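Local structure of phosphoglycerate kinase (Coxiella burnetii, 4NG4) at residues M28-L33 with Q159-G164; T286-D291 with S295-F300; A344-T349 with T369-Y374. The protein catalyses the reversible transfer of a phosphoryl group between ATP and 3-phosphoglycerate, a step of glycolysis. All coordinates share one frame; numbering follows the deposited sequence.

Interaction 1: M28-L33 with Q159-G164; sequences MIREDL and QASTAG
R30, on strand 26-31, turns an edge of its guanidinium group toward S161 in the first turn of helix 160-168. S161 OG lies near the guanidinium plane and accepts from R30 NE at 2.9 Å, with an N-H...O angle of 145°. A weak second bond to the same oxygen comes from R30 NH2, 3.4 Å away. S161 OG sits too close to another atom of the model, so both bonds are somewhat doubtful. The arginine leaves the strand with CG anti to the backbone N (chi1 180°) and then bends at chi2, which carries R30 CD to 3.3 Å from S161 O. T162 adds a van der Waals contact, its CG2 lying obliquely to the guanidinium and 3.8 Å from R30 NH2.

The remaining nitrogen, R30 NH1, bonds to H70 ND1 and, weakly, to its own neighbour E31 O. The guanidinium thus faces the helix start with NE, and more weakly with NH2, while NH1 turns to H70. Several polar groups of the helix start have partners near by in the chain. Q159 O receives T162 N at 2.8 Å and A163 N at 2.7 Å, T162 OG1 bonds to Q159 N and to R157 O, and S161 N bonds to E129 OE2 from farther off.

H70 and R157 are both predicted to bind substrate, as are D32 and L33, a little farther along the chain. R30 therefore probably serves as a second-shell residue, joining the parallel sheet of the Rossmann-like N-terminal domain to the edge of the 3-phosphoglycerate site.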
ATOM      1  N   MET A  28       5.071   8.107  22.811  1.00 47.40           N
ATOM      2  CA  MET A  28       4.643   6.780  22.408  1.00 43.80           C
ATOM      3  C   MET A  28       4.543   6.748  20.879  1.00 41.71           C
ATOM      4  O   MET A  28       3.651   7.369  20.295  1.00 41.89           O
ATOM      5  CB  MET A  28       3.297   6.482  23.067  1.00 43.38           C
ATOM      6  CG  MET A  28       3.044   5.021  23.357  1.00 41.84           C
ATOM      7  SD  MET A  28       1.527   4.793  24.304  1.00 44.28           S
ATOM      8  CE  MET A  28       2.107   3.632  25.543  1.00 43.83           C
ATOM      9  N   ILE A  29       5.483   6.051  20.242  1.00 40.35           N
ATOM     10  CA  ILE A  29       5.544   5.958  18.784  1.00 38.74           C
ATOM     11  C   ILE A  29       5.037   4.600  18.302  1.00 35.40           C
ATOM     12  O   ILE A  29       5.659   3.578  18.565  1.00 34.24           O
ATOM     13  CB  ILE A  29       6.988   6.145  18.273  1.00 40.23           C
ATOM     14  CG1 ILE A  29       7.572   7.460  18.778  1.00 43.52           C
ATOM     15  CG2 ILE A  29       7.035   6.118  16.751  1.00 39.38           C
ATOM     16  CD1 ILE A  29       9.053   7.573  18.507  1.00 44.82           C
ATOM     17  N   ARG A  30       3.919   4.601  17.579  1.00 34.14           N
ATOM     18  CA  ARG A  30       3.403   3.388  16.952  1.00 31.37           C
ATOM     19  C   ARG A  30       4.096   3.192  15.610  1.00 31.32           C
ATOM     20  O   ARG A  30       3.944   3.999  14.679  1.00 32.19           O
ATOM     21  CB  ARG A  30       1.888   3.477  16.756  1.00 30.67           C
ATOM     22  CG  ARG A  30       1.240   2.234  16.088  1.00 28.55           C
ATOM     23  CD  ARG A  30       1.147   1.064  17.022  1.00 27.54           C
ATOM     24  NE  ARG A  30       0.258   0.016  16.524  1.00 25.40           N
ATOM     25  CZ  ARG A  30       0.599  -0.927  15.647  1.00 24.06           C
ATOM     26  NH1 ARG A  30       1.817  -0.971  15.131  1.00 24.99           N
ATOM     27  NH2 ARG A  30      -0.303  -1.819  15.262  1.00 22.96           N
ATOM     28  N   GLU A  31       4.834   2.096  15.509  1.00 30.46           N
ATOM     29  CA  GLU A  31       5.563   1.755  14.298  1.00 30.79           C
ATOM     30  C   GLU A  31       5.102   0.389  13.758  1.00 28.61           C
ATOM     31  O   GLU A  31       4.420  -0.373  14.445  1.00 26.74           O
ATOM     32  CB  GLU A  31       7.058   1.725  14.593  1.00 32.71           C
ATOM     33  CG  GLU A  31       7.634   3.043  15.110  1.00 35.72           C
ATOM     34  CD  GLU A  31       7.955   4.033  14.014  1.00 38.80           C
ATOM     35  OE1 GLU A  31       7.812   3.678  12.831  1.00 37.85           O
ATOM     36  OE2 GLU A  31       8.362   5.180  14.345  1.00 42.76           O
ATOM     37  N   ASP A  32       5.465   0.124  12.501  1.00 29.11           N
ATOM     38  CA  ASP A  32       5.241  -1.153  11.829  1.00 27.92           C
ATOM     39  C   ASP A  32       6.601  -1.840  11.780  1.00 28.76           C
ATOM     40  O   ASP A  32       7.364  -1.681  10.847  1.00 30.88           O
ATOM     41  CB  ASP A  32       4.653  -0.931  10.428  1.00 28.37           C
ATOM     42  CG  ASP A  32       4.354  -2.236   9.683  1.00 29.64           C
ATOM     43  OD1 ASP A  32       4.555  -3.346  10.227  1.00 29.58           O
ATOM     44  OD2 ASP A  32       3.903  -2.165   8.517  1.00 33.23           O
ATOM     45  N   LEU A  33       6.899  -2.576  12.836  1.00 28.15           N
ATOM     46  CA  LEU A  33       8.124  -3.379  12.944  1.00 29.23           C
ATOM     47  C   LEU A  33       7.811  -4.869  12.737  1.00 27.98           C
ATOM     48  O   LEU A  33       8.567  -5.717  13.180  1.00 28.52           O
ATOM     49  CB  LEU A  33       8.751  -3.156  14.329  1.00 29.83           C
ATOM     50  CG  LEU A  33       8.800  -1.691  14.794  1.00 30.94           C
ATOM     51  CD1 LEU A  33       9.573  -1.558  16.114  1.00 31.80           C
ATOM     52  CD2 LEU A  33       9.397  -0.781  13.720  1.00 32.05           C
ATOM     53  N   GLN A 159      -7.952  -0.026  15.750  1.00 29.33           N
ATOM     54  CA  GLN A 159      -7.452  -0.869  16.815  1.00 28.48           C
ATOM     55  C   GLN A 159      -6.892   0.024  17.910  1.00 29.31           C
ATOM     56  O   GLN A 159      -6.419   1.117  17.624  1.00 30.27           O
ATOM     57  CB  GLN A 159      -6.408  -1.823  16.251  1.00 26.03           C
ATOM     58  CG  GLN A 159      -7.045  -2.950  15.439  1.00 26.14           C
ATOM     59  CD  GLN A 159      -6.031  -3.943  14.945  1.00 25.56           C
ATOM     60  OE1 GLN A 159      -5.146  -3.591  14.189  1.00 26.96           O
ATOM     61  NE2 GLN A 159      -6.139  -5.188  15.379  1.00 26.64           N
ATOM     62  N   ALA A 160      -6.985  -0.428  19.157  1.00 29.68           N
ATOM     63  CA  ALA A 160      -6.573   0.362  20.322  1.00 31.15           C
ATOM     64  C   ALA A 160      -5.248   1.113  20.106  1.00 30.27           C
ATOM     65  O   ALA A 160      -5.103   2.266  20.473  1.00 31.58           O
ATOM     66  CB  ALA A 160      -6.472  -0.557  21.539  1.00 31.41           C
ATOM     67  N   SER A 161      -4.296   0.427  19.490  1.00 28.20           N
ATOM     68  CA  SER A 161      -2.953   0.943  19.277  1.00 27.99           C
ATOM     69  C   SER A 161      -2.785   1.832  18.034  1.00 28.17           C
ATOM     70  O   SER A 161      -1.746   2.495  17.889  1.00 28.05           O
ATOM     71  CB  SER A 161      -1.958  -0.235  19.230  1.00 26.25           C
ATOM     72  OG  SER A 161      -2.042  -0.989  18.034  1.00 24.31           O
ATOM     73  N   THR A 162      -3.792   1.838  17.149  1.00 28.54           N
ATOM     74  CA  THR A 162      -3.788   2.666  15.919  1.00 29.43           C
ATOM     75  C   THR A 162      -4.840   3.776  15.886  1.00 32.41           C
ATOM     76  O   THR A 162      -4.703   4.737  15.118  1.00 34.19           O
ATOM     77  CB  THR A 162      -4.072   1.824  14.673  1.00 27.81           C
ATOM     78  OG1 THR A 162      -5.425   1.357  14.719  1.00 28.15           O
ATOM     79  CG2 THR A 162      -3.121   0.640  14.581  1.00 26.07           C
ATOM     80  N   ALA A 163      -5.886   3.633  16.696  1.00 33.78           N
ATOM     81  CA  ALA A 163      -7.039   4.509  16.635  1.00 36.71           C
ATOM     82  C   ALA A 163      -7.500   4.969  18.020  1.00 39.31           C
ATOM     83  O   ALA A 163      -7.570   6.167  18.295  1.00 42.01           O
ATOM     84  CB  ALA A 163      -8.160   3.791  15.924  1.00 36.64           C
ATOM     85  N   GLY A 164      -7.831   4.010  18.881  1.00 38.86           N
ATOM     86  CA  GLY A 164      -8.364   4.307  20.208  1.00 41.46           C
ATOM     87  C   GLY A 164      -7.441   5.167  21.047  1.00 42.69           C
ATOM     88  O   GLY A 164      -7.880   6.159  21.626  1.00 46.33           O
TER

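Interaction 2: T286-D291 with S295-F300; sequences TVKNID and SNESIF
K288 and E297 extend from opposite directions to form a salt bridge at the protein surface, and these two residues account for most of the area buried between 286-291 and 295-300. K288 NZ lies 2.8 Å from E297 OE1 and meets it on the syn side of the carboxylate, 21° out of the carboxylate plane. K288 CE lies 3.3 Å from E297 OE1 and 3.5 Å from E297 OE2, so the methylene sits beside both oxygens. In E297, CG stands anti to the carbonyl carbon (chi1 -61°), which sends the carboxylate across to the lysine.

Each charged atom has a second partner in the linker between the segments. K288 NZ also bonds to A292 O, and E297 OE1 also accepts from T294 N, so the ion pair is tied to the connection between the strands. N289 opens that connection with an Asx turn, its OD1 receiving D291 N at 3.2 Å with a nearly straight N-H...O angle of 172°.

In the fold, the bridge spans the middle strand of a small three-stranded antiparallel sheet. K288 sits on outer strand 286-289, E297 immediately precedes outer strand 298-300, and strand 272-276 runs between them. The bridge itself lies about 12 Å from the bound ADP, measured from the side chain of E297, but I299 on strand 298-300 makes a weak carbonyl hydrogen bond to the adenine amino group. This sheet thus borders the adenine end of the nucleotide pocket.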
ATOM      1  N   THR A 286       0.960 -16.514 -29.104  1.00 36.00           N
ATOM      2  CA  THR A 286       0.536 -15.944 -30.389  1.00 36.26           C
ATOM      3  C   THR A 286      -0.034 -14.546 -30.241  1.00 34.30           C
ATOM      4  O   THR A 286      -0.980 -14.343 -29.489  1.00 32.45           O
ATOM      5  CB  THR A 286      -0.544 -16.803 -31.021  1.00 36.44           C
ATOM      6  OG1 THR A 286      -0.063 -18.146 -31.124  1.00 38.80           O
ATOM      7  CG2 THR A 286      -0.920 -16.263 -32.403  1.00 36.85           C
ATOM      8  N   VAL A 287       0.528 -13.590 -30.976  1.00 35.36           N
ATOM      9  CA  VAL A 287       0.055 -12.204 -30.935  1.00 34.03           C
ATOM     10  C   VAL A 287      -1.128 -12.047 -31.891  1.00 34.10           C
ATOM     11  O   VAL A 287      -1.071 -12.463 -33.046  1.00 36.15           O
ATOM     12  CB  VAL A 287       1.169 -11.192 -31.264  1.00 35.13           C
ATOM     13  CG1 VAL A 287       0.616  -9.765 -31.208  1.00 33.34           C
ATOM     14  CG2 VAL A 287       2.330 -11.366 -30.292  1.00 34.76           C
ATOM     15  N   LYS A 288      -2.196 -11.441 -31.383  1.00 32.41           N
ATOM     16  CA  LYS A 288      -3.505 -11.476 -32.015  1.00 32.11           C
ATOM     17  C   LYS A 288      -4.208 -10.150 -31.860  1.00 31.02           C
ATOM     18  O   LYS A 288      -3.973  -9.400 -30.908  1.00 29.25           O
ATOM     19  CB  LYS A 288      -4.393 -12.530 -31.343  1.00 31.03           C
ATOM     20  CG  LYS A 288      -4.152 -13.962 -31.788  1.00 33.08           C
ATOM     21  CD  LYS A 288      -5.416 -14.824 -31.665  1.00 32.22           C
ATOM     22  CE  LYS A 288      -5.178 -16.212 -32.217  1.00 34.04           C
ATOM     23  NZ  LYS A 288      -6.430 -16.944 -32.532  1.00 34.98           N
ATOM     24  N   ASN A 289      -5.101  -9.879 -32.800  1.00 31.99           N
ATOM     25  CA  ASN A 289      -6.077  -8.841 -32.599  1.00 31.22           C
ATOM     26  C   ASN A 289      -7.185  -9.413 -31.728  1.00 30.02           C
ATOM     27  O   ASN A 289      -7.606 -10.579 -31.883  1.00 30.28           O
ATOM     28  CB  ASN A 289      -6.651  -8.355 -33.927  1.00 32.96           C
ATOM     29  CG  ASN A 289      -7.326  -6.992 -33.809  1.00 32.64           C
ATOM     30  OD1 ASN A 289      -8.264  -6.801 -33.012  1.00 31.03           O
ATOM     31  ND2 ASN A 289      -6.850  -6.031 -34.609  1.00 33.92           N
ATOM     32  N   ILE A 290      -7.657  -8.589 -30.811  1.00 28.61           N
ATOM     33  CA  ILE A 290      -8.801  -8.928 -29.995  1.00 27.76           C
ATOM     34  C   ILE A 290      -9.928  -9.617 -30.807  1.00 28.69           C
ATOM     35  O   ILE A 290     -10.602 -10.510 -30.289  1.00 28.72           O
ATOM     36  CB  ILE A 290      -9.269  -7.654 -29.280  1.00 27.13           C
ATOM     37  CG1 ILE A 290     -10.455  -7.919 -28.363  1.00 27.21           C
ATOM     38  CG2 ILE A 290      -9.592  -6.543 -30.288  1.00 28.35           C
ATOM     39  CD1 ILE A 290     -10.903  -6.648 -27.651  1.00 29.03           C
ATOM     40  N   ASP A 291     -10.115  -9.215 -32.070  1.00 29.91           N
ATOM     41  CA  ASP A 291     -11.026  -9.900 -33.005  1.00 31.11           C
ATOM     42  C   ASP A 291     -10.845 -11.409 -32.993  1.00 30.89           C
ATOM     43  O   ASP A 291     -11.813 -12.162 -32.967  1.00 30.66           O
ATOM     44  CB  ASP A 291     -10.761  -9.470 -34.464  1.00 33.51           C
ATOM     45  CG  ASP A 291     -10.908  -7.975 -34.697  1.00 35.76           C
ATOM     46  OD1 ASP A 291     -11.779  -7.331 -34.067  1.00 36.94           O
ATOM     47  OD2 ASP A 291     -10.154  -7.446 -35.546  1.00 40.19           O
ATOM     48  N   SER A 295     -12.058 -19.946 -29.165  1.00 30.78           N
ATOM     49  CA  SER A 295     -12.844 -20.314 -27.992  1.00 30.15           C
ATOM     50  C   SER A 295     -12.097 -21.045 -26.881  1.00 30.05           C
ATOM     51  O   SER A 295     -12.633 -21.180 -25.783  1.00 29.64           O
ATOM     52  CB  SER A 295     -14.077 -21.122 -28.399  1.00 31.45           C
ATOM     53  OG  SER A 295     -13.748 -22.471 -28.684  1.00 33.56           O
ATOM     54  N   ASN A 296     -10.889 -21.527 -27.128  1.00 30.94           N
ATOM     55  CA  ASN A 296     -10.105 -22.103 -26.025  1.00 31.37           C
ATOM     56  C   ASN A 296      -8.679 -21.599 -25.992  1.00 30.81           C
ATOM     57  O   ASN A 296      -7.740 -22.372 -25.833  1.00 31.70           O
ATOM     58  CB  ASN A 296     -10.168 -23.642 -26.000  1.00 33.50           C
ATOM     59  CG  ASN A 296      -9.661 -24.268 -27.261  1.00 35.95           C
ATOM     60  OD1 ASN A 296      -9.465 -23.592 -28.269  1.00 37.35           O
ATOM     61  ND2 ASN A 296      -9.444 -25.576 -27.219  1.00 38.85           N
ATOM     62  N   GLU A 297      -8.562 -20.283 -26.146  1.00 29.41           N
ATOM     63  CA  GLU A 297      -7.357 -19.529 -25.849  1.00 28.85           C
ATOM     64  C   GLU A 297      -7.671 -18.583 -24.701  1.00 26.83           C
ATOM     65  O   GLU A 297      -8.832 -18.354 -24.385  1.00 25.89           O
ATOM     66  CB  GLU A 297      -6.946 -18.688 -27.046  1.00 29.03           C
ATOM     67  CG  GLU A 297      -6.634 -19.463 -28.283  1.00 31.53           C
ATOM     68  CD  GLU A 297      -6.164 -18.558 -29.414  1.00 32.91           C
ATOM     69  OE1 GLU A 297      -6.982 -17.756 -29.952  1.00 31.97           O
ATOM     70  OE2 GLU A 297      -4.973 -18.663 -29.759  1.00 34.15           O
ATOM     71  N   SER A 298      -6.633 -18.025 -24.087  1.00 26.24           N
ATOM     72  CA  SER A 298      -6.814 -17.071 -22.998  1.00 24.66           C
ATOM     73  C   SER A 298      -5.817 -15.943 -23.185  1.00 24.39           C
ATOM     74  O   SER A 298      -4.713 -16.165 -23.689  1.00 25.55           O
ATOM     75  CB  SER A 298      -6.571 -17.744 -21.638  1.00 24.87           C
ATOM     76  OG  SER A 298      -7.120 -19.044 -21.568  1.00 25.06           O
ATOM     77  N   ILE A 299      -6.199 -14.743 -22.764  1.00 23.05           N
ATOM     78  CA  ILE A 299      -5.315 -13.584 -22.847  1.00 22.83           C
ATOM     79  C   ILE A 299      -4.400 -13.518 -21.629  1.00 22.92           C
ATOM     80  O   ILE A 299      -4.875 -13.428 -20.507  1.00 22.63           O
ATOM     81  CB  ILE A 299      -6.114 -12.283 -22.940  1.00 21.74           C
ATOM     82  CG1 ILE A 299      -6.981 -12.292 -24.219  1.00 21.86           C
ATOM     83  CG2 ILE A 299      -5.171 -11.078 -22.935  1.00 21.42           C
ATOM     84  CD1 ILE A 299      -7.928 -11.097 -24.344  1.00 19.44           C
ATOM     85  N   PHE A 300      -3.086 -13.556 -21.860  1.00 24.19           N
ATOM     86  CA  PHE A 300      -2.089 -13.472 -20.790  1.00 24.40           C
ATOM     87  C   PHE A 300      -1.231 -12.197 -20.808  1.00 24.38           C
ATOM     88  O   PHE A 300      -0.447 -11.951 -19.891  1.00 24.26           O
ATOM     89  CB  PHE A 300      -1.167 -14.682 -20.860  1.00 26.15           C
ATOM     90  CG  PHE A 300      -1.886 -16.010 -20.790  1.00 26.47           C
ATOM     91  CD1 PHE A 300      -2.808 -16.265 -19.797  1.00 25.61           C
ATOM     92  CD2 PHE A 300      -1.619 -17.003 -21.709  1.00 28.09           C
ATOM     93  CE1 PHE A 300      -3.448 -17.484 -19.720  1.00 26.50           C
ATOM     94  CE2 PHE A 300      -2.251 -18.216 -21.638  1.00 29.05           C
ATOM     95  CZ  PHE A 300      -3.172 -18.457 -20.637  1.00 28.41           C
TER

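Interaction 3: A344-T349 with T369-Y374; sequences AVAKST and TDQMSY
M372 reaches from the loop before strand 374-375 to V345 and A346, in the last turn of helix 336-347. CB and CG have no close partner on the helix segment. CG stands anti to the carbonyl carbon (chi1 -54°), and bends at chi2 (-70°) and again at chi3 bring SD and then CE onto the helix. The sulfur makes the closest approach, M372 SD lying 3.5 Å from V345 CG1, with the two side chains crossing at about a right angle. At the tip, M372 CE rests 4.0 Å from V345 CB, 3.9 Å from A346 N and 4.3 Å from A346 CB, so the methyl group bridges two successive helix residues.

Next to it, Q371 contributes its stem: Q371 CB lies 3.9 Å from A346 CB, where the two backbones come nearest.

M372 also touches S352 and V354 of strand 351-354 and L363 of helix 357-365, while V345 packs on M314 and I320. The methionine thus fills the join between two consecutive beta-alpha-beta crossovers, those through helices 336-347 and 357-365, in the Rossmann-like nucleotide-binding domain of phosphoglycerate kinase.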
ATOM      1  N   ALA A 344       8.485   2.279 -19.259  1.00 34.69           N
ATOM      2  CA  ALA A 344       7.899   3.556 -19.679  1.00 34.53           C
ATOM      3  C   ALA A 344       7.728   4.522 -18.496  1.00 34.44           C
ATOM      4  O   ALA A 344       8.052   5.704 -18.606  1.00 35.66           O
ATOM      5  CB  ALA A 344       6.578   3.333 -20.401  1.00 32.53           C
ATOM      6  N   VAL A 345       7.252   4.009 -17.363  1.00 33.22           N
ATOM      7  CA  VAL A 345       7.104   4.822 -16.151  1.00 33.49           C
ATOM      8  C   VAL A 345       8.480   5.271 -15.642  1.00 35.89           C
ATOM      9  O   VAL A 345       8.647   6.411 -15.198  1.00 36.91           O
ATOM     10  CB  VAL A 345       6.371   4.051 -15.028  1.00 32.03           C
ATOM     11  CG1 VAL A 345       6.158   4.929 -13.792  1.00 31.97           C
ATOM     12  CG2 VAL A 345       5.026   3.526 -15.531  1.00 30.34           C
ATOM     13  N   ALA A 346       9.463   4.377 -15.718  1.00 36.98           N
ATOM     14  CA  ALA A 346      10.831   4.712 -15.319  1.00 39.68           C
ATOM     15  C   ALA A 346      11.400   5.868 -16.165  1.00 41.72           C
ATOM     16  O   ALA A 346      11.637   6.966 -15.634  1.00 43.08           O
ATOM     17  CB  ALA A 346      11.733   3.480 -15.403  1.00 40.48           C
ATOM     18  N   LYS A 347      11.589   5.620 -17.468  1.00 42.06           N
ATOM     19  CA  LYS A 347      12.102   6.631 -18.409  1.00 43.89           C
ATOM     20  C   LYS A 347      11.318   7.938 -18.298  1.00 43.23           C
ATOM     21  O   LYS A 347      11.880   9.020 -18.453  1.00 45.00           O
ATOM     22  CB  LYS A 347      12.020   6.139 -19.862  1.00 44.07           C
ATOM     23  CG  LYS A 347      12.879   4.917 -20.207  1.00 45.51           C
ATOM     24  CD  LYS A 347      12.559   4.398 -21.616  1.00 45.71           C
ATOM     25  CE  LYS A 347      12.830   2.897 -21.783  1.00 45.73           C
ATOM     26  NZ  LYS A 347      12.052   2.287 -22.910  1.00 43.43           N
ATOM     27  N   SER A 348      10.022   7.817 -18.016  1.00 40.63           N
ATOM     28  CA  SER A 348       9.147   8.969 -17.935  1.00 40.03           C
ATOM     29  C   SER A 348       9.539   9.964 -16.859  1.00 41.08           C
ATOM     30  O   SER A 348      10.242   9.658 -15.908  1.00 41.79           O
ATOM     31  CB  SER A 348       7.692   8.551 -17.728  1.00 37.34           C
ATOM     32  OG  SER A 348       6.876   9.692 -17.496  1.00 37.15           O
ATOM     33  N   THR A 349       9.037  11.169 -17.048  1.00 41.71           N
ATOM     34  CA  THR A 349       9.425  12.339 -16.287  1.00 43.52           C
ATOM     35  C   THR A 349       8.353  12.702 -15.263  1.00 42.11           C
ATOM     36  O   THR A 349       8.536  13.596 -14.450  1.00 42.94           O
ATOM     37  CB  THR A 349       9.645  13.521 -17.256  1.00 45.58           C
ATOM     38  OG1 THR A 349      10.167  14.624 -16.540  1.00 48.11           O
ATOM     39  CG2 THR A 349       8.342  13.952 -17.945  1.00 44.44           C
ATOM     40  N   THR A 369      12.859  -1.057  -9.405  1.00 41.71           N
ATOM     41  CA  THR A 369      12.280  -0.499  -8.175  1.00 41.14           C
ATOM     42  C   THR A 369      12.744   0.931  -7.799  1.00 42.48           C
ATOM     43  O   THR A 369      11.920   1.808  -7.527  1.00 41.40           O
ATOM     44  CB  THR A 369      12.525  -1.446  -6.983  1.00 41.97           C
ATOM     45  OG1 THR A 369      11.808  -2.665  -7.191  1.00 40.97           O
ATOM     46  CG2 THR A 369      12.053  -0.821  -5.691  1.00 41.86           C
ATOM     47  N   ASP A 370      14.046   1.181  -7.786  1.00 45.13           N
ATOM     48  CA  ASP A 370      14.521   2.506  -7.383  1.00 46.86           C
ATOM     49  C   ASP A 370      14.294   3.616  -8.444  1.00 46.38           C
ATOM     50  O   ASP A 370      14.638   4.778  -8.198  1.00 47.74           O
ATOM     51  CB  ASP A 370      15.988   2.462  -6.894  1.00 50.18           C
ATOM     52  CG  ASP A 370      16.991   2.055  -7.984  1.00 52.41           C
ATOM     53  OD1 ASP A 370      16.650   2.030  -9.191  1.00 52.46           O
ATOM     54  OD2 ASP A 370      18.153   1.763  -7.615  1.00 55.89           O
ATOM     55  N   GLN A 371      13.727   3.271  -9.603  1.00 44.70           N
ATOM     56  CA  GLN A 371      13.442   4.268 -10.658  1.00 44.15           C
ATOM     57  C   GLN A 371      12.034   4.880 -10.570  1.00 41.58           C
ATOM     58  O   GLN A 371      11.754   5.869 -11.241  1.00 41.61           O
ATOM     59  CB  GLN A 371      13.708   3.690 -12.065  1.00 44.22           C
ATOM     60  CG  GLN A 371      15.138   3.937 -12.589  1.00 47.00           C
ATOM     61  CD  GLN A 371      15.388   5.392 -12.973  1.00 48.21           C
ATOM     62  OE1 GLN A 371      15.116   5.815 -14.097  1.00 48.34           O
ATOM     63  NE2 GLN A 371      15.914   6.159 -12.040  1.00 49.43           N
ATOM     64  N   MET A 372      11.162   4.295  -9.746  1.00 39.80           N
ATOM     65  CA  MET A 372       9.858   4.887  -9.436  1.00 37.79           C
ATOM     66  C   MET A 372      10.070   5.920  -8.353  1.00 39.30           C
ATOM     67  O   MET A 372      10.894   5.717  -7.466  1.00 41.25           O
ATOM     68  CB  MET A 372       8.882   3.835  -8.922  1.00 35.66           C
ATOM     69  CG  MET A 372       8.699   2.645  -9.827  1.00 33.91           C
ATOM     70  SD  MET A 372       7.826   3.054 -11.332  1.00 29.80           S
ATOM     71  CE  MET A 372       8.855   2.193 -12.510  1.00 31.47           C
ATOM     72  N   SER A 373       9.330   7.021  -8.406  1.00 39.03           N
ATOM     73  CA  SER A 373       9.538   8.124  -7.460  1.00 40.63           C
ATOM     74  C   SER A 373       9.174   7.687  -6.044  1.00 40.64           C
ATOM     75  O   SER A 373       9.827   8.097  -5.079  1.00 42.57           O
ATOM     76  CB  SER A 373       8.715   9.355  -7.847  1.00 40.38           C
ATOM     77  OG  SER A 373       8.471   9.407  -9.250  1.00 39.60           O
ATOM     78  N   TYR A 374       8.133   6.860  -5.918  1.00 38.72           N
ATOM     79  CA  TYR A 374       7.714   6.356  -4.613  1.00 38.57           C
ATOM     80  C   TYR A 374       7.167   4.947  -4.710  1.00 36.92           C
ATOM     81  O   TYR A 374       6.240   4.694  -5.479  1.00 35.15           O
ATOM     82  CB  TYR A 374       6.655   7.271  -3.990  1.00 38.21           C
ATOM     83  CG  TYR A 374       6.444   6.972  -2.538  1.00 38.96           C
ATOM     84  CD1 TYR A 374       7.327   7.460  -1.583  1.00 41.21           C
ATOM     85  CD2 TYR A 374       5.391   6.164  -2.110  1.00 37.60           C
ATOM     86  CE1 TYR A 374       7.157   7.171  -0.234  1.00 41.95           C
ATOM     87  CE2 TYR A 374       5.211   5.871  -0.754  1.00 38.12           C
ATOM     88  CZ  TYR A 374       6.097   6.380   0.168  1.00 40.47           C
ATOM     89  OH  TYR A 374       5.945   6.108   1.501  1.00 43.37           O
TER

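How the interactions relate
Taken together, the three interactions sample both halves of a two-domain kinase, following one another along the chain without interleaving. Interaction 1 belongs to the six-stranded parallel sheet of the N-terminal, substrate-binding domain. Interactions 2 and 3 belong to the C-terminal, nucleotide-binding domain, the former in its small antiparallel sheet and the latter beside its five-stranded parallel sheet. The centres of interactions 1 and 2 are about 48 Å apart, on opposite sides of the chain's centre. Interaction 3 is intermediate, about 32 Å from interaction 1 and about 30 Å from interaction 2 between centres. None touches another. They sample the lobes that carry substrate and nucleotide.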